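Local coordinates for protein D-alanine--D-alanine ligase (Acinetobacter baumannii ACICU, PDB 5D8D) that catalyses the ATP-dependent joining of two D-alanine molecules into D-alanyl-D-alanine, a building block of bacterial peptidoglycan, at residues H66-G69 / G70-Q74; D99-K102 / T103-W107; C225-S228 / E229-K233; R241-A245 / V246-G250. All coordinates share one frame; numbering follows the deposited sequence.

Interaction 1: H66-G69 / G70-Q74; sequences HGRG and GEDGQ
Two carboxylates, those of Glu71 and Asp72, reach back along the chain and take backbone N-H groups of the glycine-rich turn that precedes them. Glu71 extends its chain with CG anti to the backbone N (chi1 -161°), which carries OE2 back past Gly67; there it accepts from Gly67 N at 2.9 Å, the donor arriving on the anti side and somewhat out of the carboxylate plane. Asp72 works differently. Its CG sits between its own backbone N and carbonyl carbon (chi1 59°), and the short side chain meets Gly69 N with OD2 at 2.9 Å, the N-H lying above the carboxylate plane rather than in it. The other oxygen, OD1, takes Gln74 N at 3.2 Å, again from above the plane: an Asx turn that leads through Gly73 at the N-cap into helix 74-81. All of this belongs to the glycine-rich loop that follows strand 60-63 in the N-terminal domain. Within it Gly67 O holds two donors, Gly70 N at 2.9 Å and Glu71 N at 3.1 Å. Gln74 comes alongside the same turn, its CB 3.4 Å from Gly69 O, while Trp81 of the second subunit donates its indole N-H to that carbonyl. Beyond the loop, the Glu71 side chain approaches Asn270, a predicted ligand of the second magnesium.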
ATOM      1  N   HIS A  66      14.108  -4.160   8.669  1.00 40.18           N
ATOM      2  CA  HIS A  66      14.286  -3.409   7.454  1.00 40.29           C
ATOM      3  C   HIS A  66      14.018  -4.295   6.240  1.00 42.23           C
ATOM      4  O   HIS A  66      14.317  -5.505   6.249  1.00 39.88           O
ATOM      5  CB  HIS A  66      15.684  -2.822   7.397  1.00 38.01           C
ATOM      6  CG  HIS A  66      16.092  -2.153   8.655  1.00 35.44           C
ATOM      7  ND1 HIS A  66      15.432  -1.059   9.158  1.00 38.15           N
ATOM      8  CD2 HIS A  66      17.062  -2.443   9.542  1.00 40.57           C
ATOM      9  CE1 HIS A  66      15.998  -0.679  10.286  1.00 37.77           C
ATOM     10  NE2 HIS A  66      16.985  -1.509  10.546  1.00 40.38           N
ATOM     11  N   GLY A  67      13.463  -3.661   5.204  1.00 41.62           N
ATOM     12  CA  GLY A  67      13.191  -4.298   3.922  1.00 39.02           C
ATOM     13  C   GLY A  67      11.968  -5.216   3.902  1.00 39.55           C
ATOM     14  O   GLY A  67      11.098  -5.160   4.768  1.00 42.33           O
ATOM     15  N   ARG A  68      11.950  -6.072   2.891  1.00 41.85           N
ATOM     16  CA  ARG A  68      10.858  -6.982   2.573  1.00 42.33           C
ATOM     17  C   ARG A  68      10.453  -7.725   3.836  1.00 41.48           C
ATOM     18  O   ARG A  68      11.275  -8.262   4.556  1.00 38.83           O
ATOM     19  CB  ARG A  68      11.289  -7.884   1.391  1.00 50.88           C
ATOM     20  CG  ARG A  68      10.489  -9.144   1.008  1.00 63.10           C
ATOM     21  CD  ARG A  68      11.112 -10.409   1.617  1.00 79.96           C
ATOM     22  NE  ARG A  68      11.374 -11.516   0.682  1.00 83.80           N
ATOM     23  CZ  ARG A  68      10.566 -12.562   0.448  1.00102.59           C
ATOM     24  NH1 ARG A  68       9.363 -12.691   1.036  1.00 94.90           N
ATOM     25  NH2 ARG A  68      10.962 -13.501  -0.421  1.00112.96           N
ATOM     26  N   GLY A  69       9.172  -7.653   4.144  1.00 37.81           N
ATOM     27  CA  GLY A  69       8.615  -8.283   5.329  1.00 39.60           C
ATOM     28  C   GLY A  69       8.303  -7.294   6.434  1.00 41.26           C
ATOM     29  O   GLY A  69       7.353  -7.480   7.172  1.00 42.02           O
ATOM     30  N   GLY A  70       9.110  -6.250   6.546  1.00 44.27           N
ATOM     31  CA  GLY A  70       9.104  -5.389   7.731  1.00 44.60           C
ATOM     32  C   GLY A  70       8.726  -3.971   7.512  1.00 41.19           C
ATOM     33  O   GLY A  70       8.158  -3.358   8.380  1.00 41.22           O
ATOM     34  N   GLU A  71       9.042  -3.486   6.328  1.00 42.93           N
ATOM     35  CA  GLU A  71       8.866  -2.119   5.908  1.00 49.87           C
ATOM     36  C   GLU A  71       7.738  -1.966   4.844  1.00 43.68           C
ATOM     37  O   GLU A  71       7.376  -0.862   4.472  1.00 48.47           O
ATOM     38  CB  GLU A  71      10.222  -1.738   5.307  1.00 55.45           C
ATOM     39  CG  GLU A  71      10.553  -0.273   5.172  1.00 64.39           C
ATOM     40  CD  GLU A  71      11.980  -0.063   4.681  1.00 72.28           C
ATOM     41  OE1 GLU A  71      12.168   0.866   3.859  1.00 87.37           O
ATOM     42  OE2 GLU A  71      12.900  -0.830   5.094  1.00 67.13           O
ATOM     43  N   ASP A  72       7.185  -3.077   4.381  1.00 43.27           N
ATOM     44  CA  ASP A  72       6.246  -3.134   3.237  1.00 47.56           C
ATOM     45  C   ASP A  72       4.776  -3.465   3.586  1.00 44.44           C
ATOM     46  O   ASP A  72       3.996  -3.783   2.683  1.00 44.75           O
ATOM     47  CB  ASP A  72       6.749  -4.187   2.245  1.00 45.81           C
ATOM     48  CG  ASP A  72       6.867  -5.565   2.877  1.00 47.88           C
ATOM     49  OD1 ASP A  72       6.461  -5.738   4.056  1.00 48.56           O
ATOM     50  OD2 ASP A  72       7.381  -6.472   2.203  1.00 47.22           O
ATOM     51  N   GLY A  73       4.424  -3.409   4.871  1.00 41.33           N
ATOM     52  CA  GLY A  73       3.031  -3.622   5.330  1.00 39.91           C
ATOM     53  C   GLY A  73       2.723  -5.040   5.826  1.00 37.75           C
ATOM     54  O   GLY A  73       1.703  -5.267   6.450  1.00 34.27           O
ATOM     55  N   GLN A  74       3.636  -5.979   5.612  1.00 33.97           N
ATOM     56  CA  GLN A  74       3.406  -7.325   6.007  1.00 35.70           C
ATOM     57  C   GLN A  74       3.396  -7.542   7.523  1.00 37.44           C
ATOM     58  O   GLN A  74       2.462  -8.107   8.066  1.00 39.94           O
ATOM     59  CB  GLN A  74       4.483  -8.208   5.428  1.00 39.73           C
ATOM     60  CG  GLN A  74       4.479  -8.260   3.916  1.00 39.31           C
ATOM     61  CD  GLN A  74       5.290  -9.388   3.364  1.00 38.78           C
ATOM     62  OE1 GLN A  74       5.475  -9.450   2.172  1.00 51.03           O
ATOM     63  NE2 GLN A  74       5.707 -10.324   4.197  1.00 37.18           N
TER

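Interaction 2: D99-K102 / T103-W107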
ATOM      1  N   ASP A  99       7.611   1.493  -2.201  1.00 50.52           N
ATOM      2  CA  ASP A  99       7.552   1.625  -3.664  1.00 50.80           C
ATOM      3  C   ASP A  99       7.844   3.104  -4.032  1.00 50.90           C
ATOM      4  O   ASP A  99       7.059   4.031  -3.731  1.00 43.66           O
ATOM      5  CB  ASP A  99       6.147   1.188  -4.112  1.00 55.36           C
ATOM      6  CG  ASP A  99       6.013   0.932  -5.628  1.00 55.86           C
ATOM      7  OD1 ASP A  99       6.500   1.712  -6.461  1.00 61.20           O
ATOM      8  OD2 ASP A  99       5.357  -0.055  -5.991  1.00 59.78           O
ATOM      9  N   LYS A 100       8.989   3.312  -4.675  1.00 53.40           N
ATOM     10  CA  LYS A 100       9.410   4.652  -5.081  1.00 55.01           C
ATOM     11  C   LYS A 100       8.438   5.301  -6.053  1.00 55.70           C
ATOM     12  O   LYS A 100       8.092   6.495  -5.884  1.00 53.51           O
ATOM     13  CB  LYS A 100      10.818   4.641  -5.682  1.00 55.93           C
ATOM     14  CG  LYS A 100      11.901   4.408  -4.657  1.00 56.36           C
ATOM     15  CD  LYS A 100      13.265   4.342  -5.316  1.00 61.46           C
ATOM     16  CE  LYS A 100      14.327   3.809  -4.366  1.00 61.75           C
ATOM     17  NZ  LYS A 100      14.249   2.333  -4.203  1.00 64.29           N
ATOM     18  N   VAL A 101       7.939   4.535  -7.030  1.00 53.93           N
ATOM     19  CA  VAL A 101       7.042   5.172  -7.999  1.00 48.66           C
ATOM     20  C   VAL A 101       5.713   5.485  -7.360  1.00 49.63           C
ATOM     21  O   VAL A 101       5.192   6.599  -7.596  1.00 55.02           O
ATOM     22  CB  VAL A 101       6.892   4.493  -9.391  1.00 51.25           C
ATOM     23  CG1 VAL A 101       7.960   3.439  -9.661  1.00 49.10           C
ATOM     24  CG2 VAL A 101       5.471   4.008  -9.673  1.00 51.44           C
ATOM     25  N   LYS A 102       5.174   4.566  -6.534  1.00 45.51           N
ATOM     26  CA  LYS A 102       3.861   4.828  -5.915  1.00 44.58           C
ATOM     27  C   LYS A 102       3.920   5.957  -4.928  1.00 44.08           C
ATOM     28  O   LYS A 102       2.982   6.736  -4.834  1.00 50.20           O
ATOM     29  CB  LYS A 102       3.231   3.572  -5.296  1.00 49.23           C
ATOM     30  CG  LYS A 102       2.801   2.567  -6.354  1.00 48.57           C
ATOM     31  CD  LYS A 102       1.944   1.473  -5.779  1.00 52.02           C
ATOM     32  CE  LYS A 102       1.543   0.473  -6.853  1.00 49.15           C
ATOM     33  NZ  LYS A 102       2.646  -0.435  -7.217  1.00 47.47           N
ATOM     34  N   THR A 103       5.035   6.063  -4.204  1.00 47.09           N
ATOM     35  CA  THR A 103       5.302   7.223  -3.349  1.00 43.96           C
ATOM     36  C   THR A 103       5.261   8.545  -4.162  1.00 43.88           C
ATOM     37  O   THR A 103       4.654   9.523  -3.744  1.00 40.85           O
ATOM     38  CB  THR A 103       6.652   7.059  -2.632  1.00 40.81           C
ATOM     39  OG1 THR A 103       6.593   5.947  -1.732  1.00 42.60           O
ATOM     40  CG2 THR A 103       6.975   8.283  -1.807  1.00 45.57           C
ATOM     41  N   LYS A 104       5.927   8.568  -5.307  1.00 45.40           N
ATOM     42  CA  LYS A 104       5.980   9.791  -6.129  1.00 51.02           C
ATOM     43  C   LYS A 104       4.626  10.144  -6.755  1.00 50.20           C
ATOM     44  O   LYS A 104       4.273  11.314  -6.837  1.00 44.54           O
ATOM     45  CB  LYS A 104       7.027   9.679  -7.224  1.00 49.19           C
ATOM     46  CG  LYS A 104       8.453   9.760  -6.741  1.00 52.69           C
ATOM     47  CD  LYS A 104       9.362   9.084  -7.766  1.00 58.27           C
ATOM     48  CE  LYS A 104      10.666   9.799  -8.030  1.00 61.21           C
ATOM     49  NZ  LYS A 104      10.496  11.052  -8.831  1.00 61.86           N
ATOM     50  N   GLN A 105       3.862   9.131  -7.160  1.00 50.22           N
ATOM     51  CA  GLN A 105       2.545   9.375  -7.693  1.00 45.67           C
ATOM     52  C   GLN A 105       1.696   9.971  -6.609  1.00 47.85           C
ATOM     53  O   GLN A 105       1.026  10.970  -6.842  1.00 56.82           O
ATOM     54  CB  GLN A 105       1.927   8.112  -8.223  1.00 47.89           C
ATOM     55  CG  GLN A 105       2.689   7.529  -9.396  1.00 50.45           C
ATOM     56  CD  GLN A 105       2.290   6.120  -9.815  1.00 55.35           C
ATOM     57  OE1 GLN A 105       2.448   5.772 -10.982  1.00 60.28           O
ATOM     58  NE2 GLN A 105       1.795   5.301  -8.891  1.00 56.49           N
ATOM     59  N   ILE A 106       1.738   9.407  -5.406  1.00 48.78           N
ATOM     60  CA  ILE A 106       1.066  10.069  -4.278  1.00 44.22           C
ATOM     61  C   ILE A 106       1.526  11.524  -4.093  1.00 46.34           C
ATOM     62  O   ILE A 106       0.701  12.433  -3.817  1.00 45.56           O
ATOM     63  CB  ILE A 106       1.247   9.325  -2.949  1.00 45.44           C
ATOM     64  CG1 ILE A 106       0.679   7.897  -3.006  1.00 46.27           C
ATOM     65  CG2 ILE A 106       0.561  10.083  -1.818  1.00 47.14           C
ATOM     66  CD1 ILE A 106      -0.746   7.779  -3.477  1.00 47.07           C
ATOM     67  N   TRP A 107       2.832  11.748  -4.238  1.00 46.99           N
ATOM     68  CA  TRP A 107       3.381  13.102  -4.181  1.00 50.04           C
ATOM     69  C   TRP A 107       2.975  14.021  -5.386  1.00 51.81           C
ATOM     70  O   TRP A 107       2.575  15.165  -5.150  1.00 52.42           O
ATOM     71  CB  TRP A 107       4.904  13.065  -3.970  1.00 48.92           C
ATOM     72  CG  TRP A 107       5.341  12.594  -2.616  1.00 44.56           C
ATOM     73  CD1 TRP A 107       4.612  12.590  -1.445  1.00 46.80           C
ATOM     74  CD2 TRP A 107       6.613  12.082  -2.288  1.00 40.23           C
ATOM     75  NE1 TRP A 107       5.361  12.081  -0.427  1.00 42.15           N
ATOM     76  CE2 TRP A 107       6.594  11.754  -0.920  1.00 41.35           C
ATOM     77  CE3 TRP A 107       7.778  11.850  -3.024  1.00 41.66           C
ATOM     78  CZ2 TRP A 107       7.698  11.226  -0.269  1.00 40.66           C
ATOM     79  CZ3 TRP A 107       8.879  11.323  -2.370  1.00 41.51           C
ATOM     80  CH2 TRP A 107       8.828  11.023  -1.011  1.00 41.96           C
TER
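Thr103 turns OG1 back to Asp99 O, 2.8 Å away, and Ile96 O lies near the same hydroxyl. Thr103 N gives Asp99 O a firm bond at 2.9 Å. Gln105, one turn after Val101, can be followed outward. Its CB, 3.7 Å from Val101 O, starts the chain with CG anti to the carbonyl carbon (chi1 -64°), and CG closes to 3.2 Å on that same oxygen. CD then runs alongside Val101, near CG2, and OE1 ends 3.7 Å from that methyl while reaching weakly to Tyr117 OH of its own chain and to Ser110 OG of the second subunit. NE2 lies on the side of Lys102, 3.7 Å from its CA. Lys102 points the same way as Gln105, but bends at its last torsion (chi4 76°) to bring NZ within 3.0 Å of Asp99 OD2, a salt bridge approached from above the carboxylate plane; Gln92 of the second subunit binds both NZ and OD2. The other carboxylate oxygen, OD1, accepts from Lys102 N at 3.1 Å and weakly from Val101 N. Asp99 therefore ties a side-chain charge and backbone N-H groups of the first turn of helix 100-108 together at the subunit interface, the pattern of a classical aspartate N-cap.

Interaction 3: C225-S228 / E229-K233; sequences CGLS and ETEEK
In the carboxylate of Glu231, OE1 receives Ser228 N on its anti lone pair, away from OE2, in a nearly straight bond of 3.1 Å. Ser228 OG lies on the same oxygen at 3.3 Å, a weak bond. The second flat group, the carboxylate of Glu232, has Cys225 SG 3.3 Å from OE1, while OE2 accepts a weak bond from Val196 N on the neighbouring strand. Ser228 places OG between its own backbone N and carbonyl carbon (chi1 48°), turned toward the start of the helix, where Glu231 N donates to it, weakly, at 3.3 Å. With the Glu231 carboxylate answering on Ser228 N, the two residues make a capping box, the reciprocal N-terminal cap of helix 229-245 in the ATP-grasp region. Leu227, just before the cap, crosses Glu231 at about a right angle, with its CG 4.0 Å from Glu231 CB; it also touches Arg182, Phe184, Val196 and Gln258, of the adjoining antiparallel sheet. The first regular helical bond, Glu232 N to Ser228 O, is 2.9 Å long. Cys225 too packs against Phe184 and Val196.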
ATOM      1  N   CYS A 225      23.989  21.382   7.995  1.00 51.37           N
ATOM      2  CA  CYS A 225      23.700  20.769   6.706  1.00 53.98           C
ATOM      3  C   CYS A 225      24.050  21.620   5.503  1.00 50.59           C
ATOM      4  O   CYS A 225      24.204  21.080   4.415  1.00 51.39           O
ATOM      5  CB  CYS A 225      22.229  20.354   6.624  1.00 60.09           C
ATOM      6  SG  CYS A 225      21.091  21.729   6.748  1.00 58.39           S
ATOM      7  N   GLY A 226      24.177  22.925   5.684  1.00 48.03           N
ATOM      8  CA  GLY A 226      24.602  23.804   4.596  1.00 52.27           C
ATOM      9  C   GLY A 226      23.459  24.547   3.930  1.00 50.61           C
ATOM     10  O   GLY A 226      23.532  24.843   2.744  1.00 53.63           O
ATOM     11  N   LEU A 227      22.439  24.863   4.723  1.00 48.88           N
ATOM     12  CA  LEU A 227      21.198  25.488   4.313  1.00 49.63           C
ATOM     13  C   LEU A 227      20.960  26.605   5.313  1.00 52.11           C
ATOM     14  O   LEU A 227      21.244  26.458   6.526  1.00 50.02           O
ATOM     15  CB  LEU A 227      20.049  24.477   4.455  1.00 47.91           C
ATOM     16  CG  LEU A 227      19.481  23.646   3.302  1.00 51.47           C
ATOM     17  CD1 LEU A 227      20.361  23.520   2.070  1.00 57.12           C
ATOM     18  CD2 LEU A 227      19.071  22.256   3.781  1.00 51.94           C
ATOM     19  N   SER A 228      20.423  27.721   4.847  1.00 51.50           N
ATOM     20  CA  SER A 228      20.158  28.816   5.776  1.00 54.78           C
ATOM     21  C   SER A 228      19.014  28.367   6.665  1.00 55.00           C
ATOM     22  O   SER A 228      18.264  27.487   6.291  1.00 57.28           O
ATOM     23  CB  SER A 228      19.829  30.121   5.038  1.00 57.21           C
ATOM     24  OG  SER A 228      18.864  29.935   4.024  1.00 60.38           O
ATOM     25  N   GLU A 229      18.919  28.936   7.855  1.00 57.31           N
ATOM     26  CA  GLU A 229      17.773  28.728   8.734  1.00 67.38           C
ATOM     27  C   GLU A 229      16.453  28.696   7.929  1.00 71.00           C
ATOM     28  O   GLU A 229      15.576  27.841   8.161  1.00 68.85           O
ATOM     29  CB  GLU A 229      17.713  29.805   9.836  1.00 74.05           C
ATOM     30  CG  GLU A 229      17.588  29.216  11.247  1.00 88.71           C
ATOM     31  CD  GLU A 229      17.167  30.235  12.301  1.00 98.35           C
ATOM     32  OE1 GLU A 229      16.574  29.818  13.325  1.00102.90           O
ATOM     33  OE2 GLU A 229      17.422  31.449  12.110  1.00100.16           O
ATOM     34  N   THR A 230      16.346  29.595   6.955  1.00 63.63           N
ATOM     35  CA  THR A 230      15.144  29.701   6.139  1.00 62.90           C
ATOM     36  C   THR A 230      14.983  28.520   5.206  1.00 58.74           C
ATOM     37  O   THR A 230      13.944  27.879   5.204  1.00 57.19           O
ATOM     38  CB  THR A 230      15.082  31.076   5.422  1.00 57.23           C
ATOM     39  OG1 THR A 230      14.362  31.944   6.280  1.00 53.78           O
ATOM     40  CG2 THR A 230      14.383  31.038   4.062  1.00 58.56           C
ATOM     41  N   GLU A 231      16.002  28.256   4.402  1.00 57.12           N
ATOM     42  CA  GLU A 231      15.971  27.107   3.508  1.00 57.31           C
ATOM     43  C   GLU A 231      15.615  25.823   4.282  1.00 60.33           C
ATOM     44  O   GLU A 231      14.824  25.020   3.782  1.00 58.80           O
ATOM     45  CB  GLU A 231      17.306  26.953   2.769  1.00 60.64           C
ATOM     46  CG  GLU A 231      17.529  28.026   1.691  1.00 63.77           C
ATOM     47  CD  GLU A 231      18.905  27.999   1.040  1.00 61.73           C
ATOM     48  OE1 GLU A 231      19.934  27.803   1.740  1.00 59.31           O
ATOM     49  OE2 GLU A 231      18.950  28.199  -0.191  1.00 68.19           O
ATOM     50  N   GLU A 232      16.152  25.669   5.502  1.00 55.72           N
ATOM     51  CA  GLU A 232      15.961  24.456   6.302  1.00 55.47           C
ATOM     52  C   GLU A 232      14.534  24.304   6.775  1.00 51.76           C
ATOM     53  O   GLU A 232      13.941  23.249   6.602  1.00 49.58           O
ATOM     54  CB  GLU A 232      16.931  24.397   7.499  1.00 53.32           C
ATOM     55  CG  GLU A 232      16.614  23.358   8.598  1.00 55.59           C
ATOM     56  CD  GLU A 232      17.829  22.855   9.410  1.00 59.66           C
ATOM     57  OE1 GLU A 232      18.988  23.013   8.977  1.00 68.27           O
ATOM     58  OE2 GLU A 232      17.631  22.258  10.493  1.00 58.25           O
ATOM     59  N   LYS A 233      13.980  25.333   7.384  1.00 54.65           N
ATOM     60  CA  LYS A 233      12.650  25.176   7.938  1.00 62.78           C
ATOM     61  C   LYS A 233      11.611  25.024   6.789  1.00 63.62           C
ATOM     62  O   LYS A 233      10.635  24.260   6.912  1.00 56.80           O
ATOM     63  CB  LYS A 233      12.361  26.231   9.015  1.00 65.59           C
ATOM     64  CG  LYS A 233      11.933  27.601   8.567  1.00 80.81           C
ATOM     65  CD  LYS A 233      11.837  28.538   9.793  1.00 94.36           C
ATOM     66  CE  LYS A 233      10.483  29.262   9.930  1.00 97.96           C
ATOM     67  NZ  LYS A 233      10.173  30.206   8.817  1.00 91.71           N
TER

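Interaction 4: R241-A245 / V246-G250; sequences RAFQA and VGAEG
Phe243 sets its CG anti to the backbone N (chi1 -170°), and with chi2 at 80° the ring swings forward past the end of the helix to lie beside the chain leaving it. Ala248 CB sits over the middle of one face, 3.4 Å from the ring centroid and only 13° off its normal, a CH-pi contact. Gly250 N comes to the ring edge, near its plane. The backbone beneath holds the two residues in place: Ala248 N donates to Phe243 O at 3.0 Å, and Gly247 N to Gln244 O at 2.9 Å, this second donor standing well above the carbonyl plane. Together with the positive phi of Gly247, these two bonds make a Schellman motif that ends helix 229-245 and turns the chain toward strand 252-259. Val246 lays CG1 against carbonyls of the last turn, 3.5 Å from Phe243 O, and its own N holds Ala242 O in a weak bond. Phe188 stacks on the Phe243 ring as well. The helix C-terminus is thus sealed by backbone polarity and apolar packing together, without a charged side chain from either segment.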
ATOM      1  N   ARG A 241       4.775  17.645   4.899  1.00 45.76           N
ATOM      2  CA  ARG A 241       3.643  17.405   4.004  1.00 47.92           C
ATOM      3  C   ARG A 241       3.815  16.142   3.181  1.00 45.73           C
ATOM      4  O   ARG A 241       2.857  15.424   2.918  1.00 49.14           O
ATOM      5  CB  ARG A 241       3.431  18.589   3.065  1.00 52.22           C
ATOM      6  CG  ARG A 241       3.078  19.873   3.778  1.00 55.18           C
ATOM      7  CD  ARG A 241       2.229  20.753   2.888  1.00 64.03           C
ATOM      8  NE  ARG A 241       2.984  21.276   1.755  1.00 67.62           N
ATOM      9  CZ  ARG A 241       2.463  21.675   0.587  1.00 81.84           C
ATOM     10  NH1 ARG A 241       1.154  21.588   0.331  1.00 86.52           N
ATOM     11  NH2 ARG A 241       3.270  22.164  -0.356  1.00 83.62           N
ATOM     12  N   ALA A 242       5.035  15.876   2.761  1.00 45.08           N
ATOM     13  CA  ALA A 242       5.331  14.630   2.054  1.00 46.92           C
ATOM     14  C   ALA A 242       5.094  13.427   2.968  1.00 46.44           C
ATOM     15  O   ALA A 242       4.661  12.360   2.511  1.00 43.92           O
ATOM     16  CB  ALA A 242       6.766  14.638   1.540  1.00 43.39           C
ATOM     17  N   PHE A 243       5.391  13.617   4.250  1.00 42.60           N
ATOM     18  CA  PHE A 243       5.309  12.553   5.240  1.00 44.36           C
ATOM     19  C   PHE A 243       3.824  12.254   5.470  1.00 43.82           C
ATOM     20  O   PHE A 243       3.407  11.093   5.418  1.00 40.61           O
ATOM     21  CB  PHE A 243       6.037  12.993   6.531  1.00 44.87           C
ATOM     22  CG  PHE A 243       6.234  11.917   7.571  1.00 42.36           C
ATOM     23  CD1 PHE A 243       7.256  10.995   7.446  1.00 41.10           C
ATOM     24  CD2 PHE A 243       5.426  11.872   8.711  1.00 44.76           C
ATOM     25  CE1 PHE A 243       7.478  10.036   8.438  1.00 42.71           C
ATOM     26  CE2 PHE A 243       5.625  10.898   9.700  1.00 43.14           C
ATOM     27  CZ  PHE A 243       6.666   9.981   9.563  1.00 40.60           C
ATOM     28  N   GLN A 244       3.041  13.301   5.713  1.00 42.37           N
ATOM     29  CA  GLN A 244       1.589  13.179   5.821  1.00 42.41           C
ATOM     30  C   GLN A 244       0.910  12.639   4.570  1.00 43.22           C
ATOM     31  O   GLN A 244       0.035  11.777   4.660  1.00 48.66           O
ATOM     32  CB  GLN A 244       0.972  14.514   6.203  1.00 42.48           C
ATOM     33  CG  GLN A 244       1.256  14.861   7.655  1.00 44.88           C
ATOM     34  CD  GLN A 244       1.094  16.321   8.032  1.00 48.42           C
ATOM     35  OE1 GLN A 244       1.057  16.643   9.226  1.00 55.18           O
ATOM     36  NE2 GLN A 244       1.048  17.216   7.051  1.00 50.09           N
ATOM     37  N   ALA A 245       1.341  13.091   3.403  1.00 44.78           N
ATOM     38  CA  ALA A 245       0.682  12.700   2.162  1.00 44.80           C
ATOM     39  C   ALA A 245       0.668  11.210   1.956  1.00 44.81           C
ATOM     40  O   ALA A 245      -0.323  10.638   1.571  1.00 47.11           O
ATOM     41  CB  ALA A 245       1.321  13.365   0.965  1.00 45.67           C
ATOM     42  N   VAL A 246       1.796  10.589   2.198  1.00 49.39           N
ATOM     43  CA  VAL A 246       1.980   9.183   1.921  1.00 43.70           C
ATOM     44  C   VAL A 246       1.384   8.387   3.083  1.00 45.63           C
ATOM     45  O   VAL A 246       1.292   7.168   3.000  1.00 42.19           O
ATOM     46  CB  VAL A 246       3.472   8.914   1.699  1.00 46.34           C
ATOM     47  CG1 VAL A 246       4.176   8.700   3.036  1.00 49.44           C
ATOM     48  CG2 VAL A 246       3.675   7.744   0.776  1.00 52.51           C
ATOM     49  N   GLY A 247       0.976   9.075   4.161  1.00 43.33           N
ATOM     50  CA  GLY A 247       0.364   8.434   5.314  1.00 43.68           C
ATOM     51  C   GLY A 247       1.342   7.865   6.347  1.00 46.50           C
ATOM     52  O   GLY A 247       0.963   6.993   7.131  1.00 39.12           O
ATOM     53  N   ALA A 248       2.591   8.360   6.375  1.00 46.94           N
ATOM     54  CA  ALA A 248       3.582   7.904   7.369  1.00 43.34           C
ATOM     55  C   ALA A 248       3.197   8.416   8.742  1.00 43.57           C
ATOM     56  O   ALA A 248       2.559   9.469   8.819  1.00 42.55           O
ATOM     57  CB  ALA A 248       4.981   8.371   7.008  1.00 43.21           C
ATOM     58  N   GLU A 249       3.565   7.695   9.807  1.00 39.87           N
ATOM     59  CA  GLU A 249       3.239   8.130  11.188  1.00 46.82           C
ATOM     60  C   GLU A 249       4.400   7.862  12.105  1.00 45.83           C
ATOM     61  O   GLU A 249       5.133   6.895  11.898  1.00 42.39           O
ATOM     62  CB  GLU A 249       2.048   7.371  11.782  1.00 48.73           C
ATOM     63  CG  GLU A 249       0.657   7.793  11.324  1.00 53.10           C
ATOM     64  CD  GLU A 249      -0.401   6.890  11.968  1.00 63.62           C
ATOM     65  OE1 GLU A 249      -0.755   7.126  13.157  1.00 71.37           O
ATOM     66  OE2 GLU A 249      -0.836   5.905  11.310  1.00 61.99           O
ATOM     67  N   GLY A 250       4.539   8.707  13.128  1.00 42.88           N
ATOM     68  CA  GLY A 250       5.529   8.484  14.185  1.00 44.89           C
ATOM     69  C   GLY A 250       6.964   8.901  13.846  1.00 43.05           C
ATOM     70  O   GLY A 250       7.420   9.946  14.237  1.00 51.30           O
TER

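How the interactions relate
Interaction 2 is wholly buried and interaction 1 largely so, and both reach the second subunit; interaction 4 is partly buried, and interaction 3 lies on the surface, about 22 Å from the chain's centre. Interactions 3 and 4 mark the two ends of helix 229-245, their centres about 21 Å apart: carboxylate and hydroxyl cap its start, whereas glycine, backbone bonds and an aromatic face close its end. Interactions 2 and 4 touch, chiefly through a probable hydrogen bond of 3.0 Å from Trp107 NE1 to Ala242 O, with Ile106 packing on Ala245 and Val246. Interaction 1 stands apart in the N-terminal domain, its centre about 17 Å from that of interaction 2.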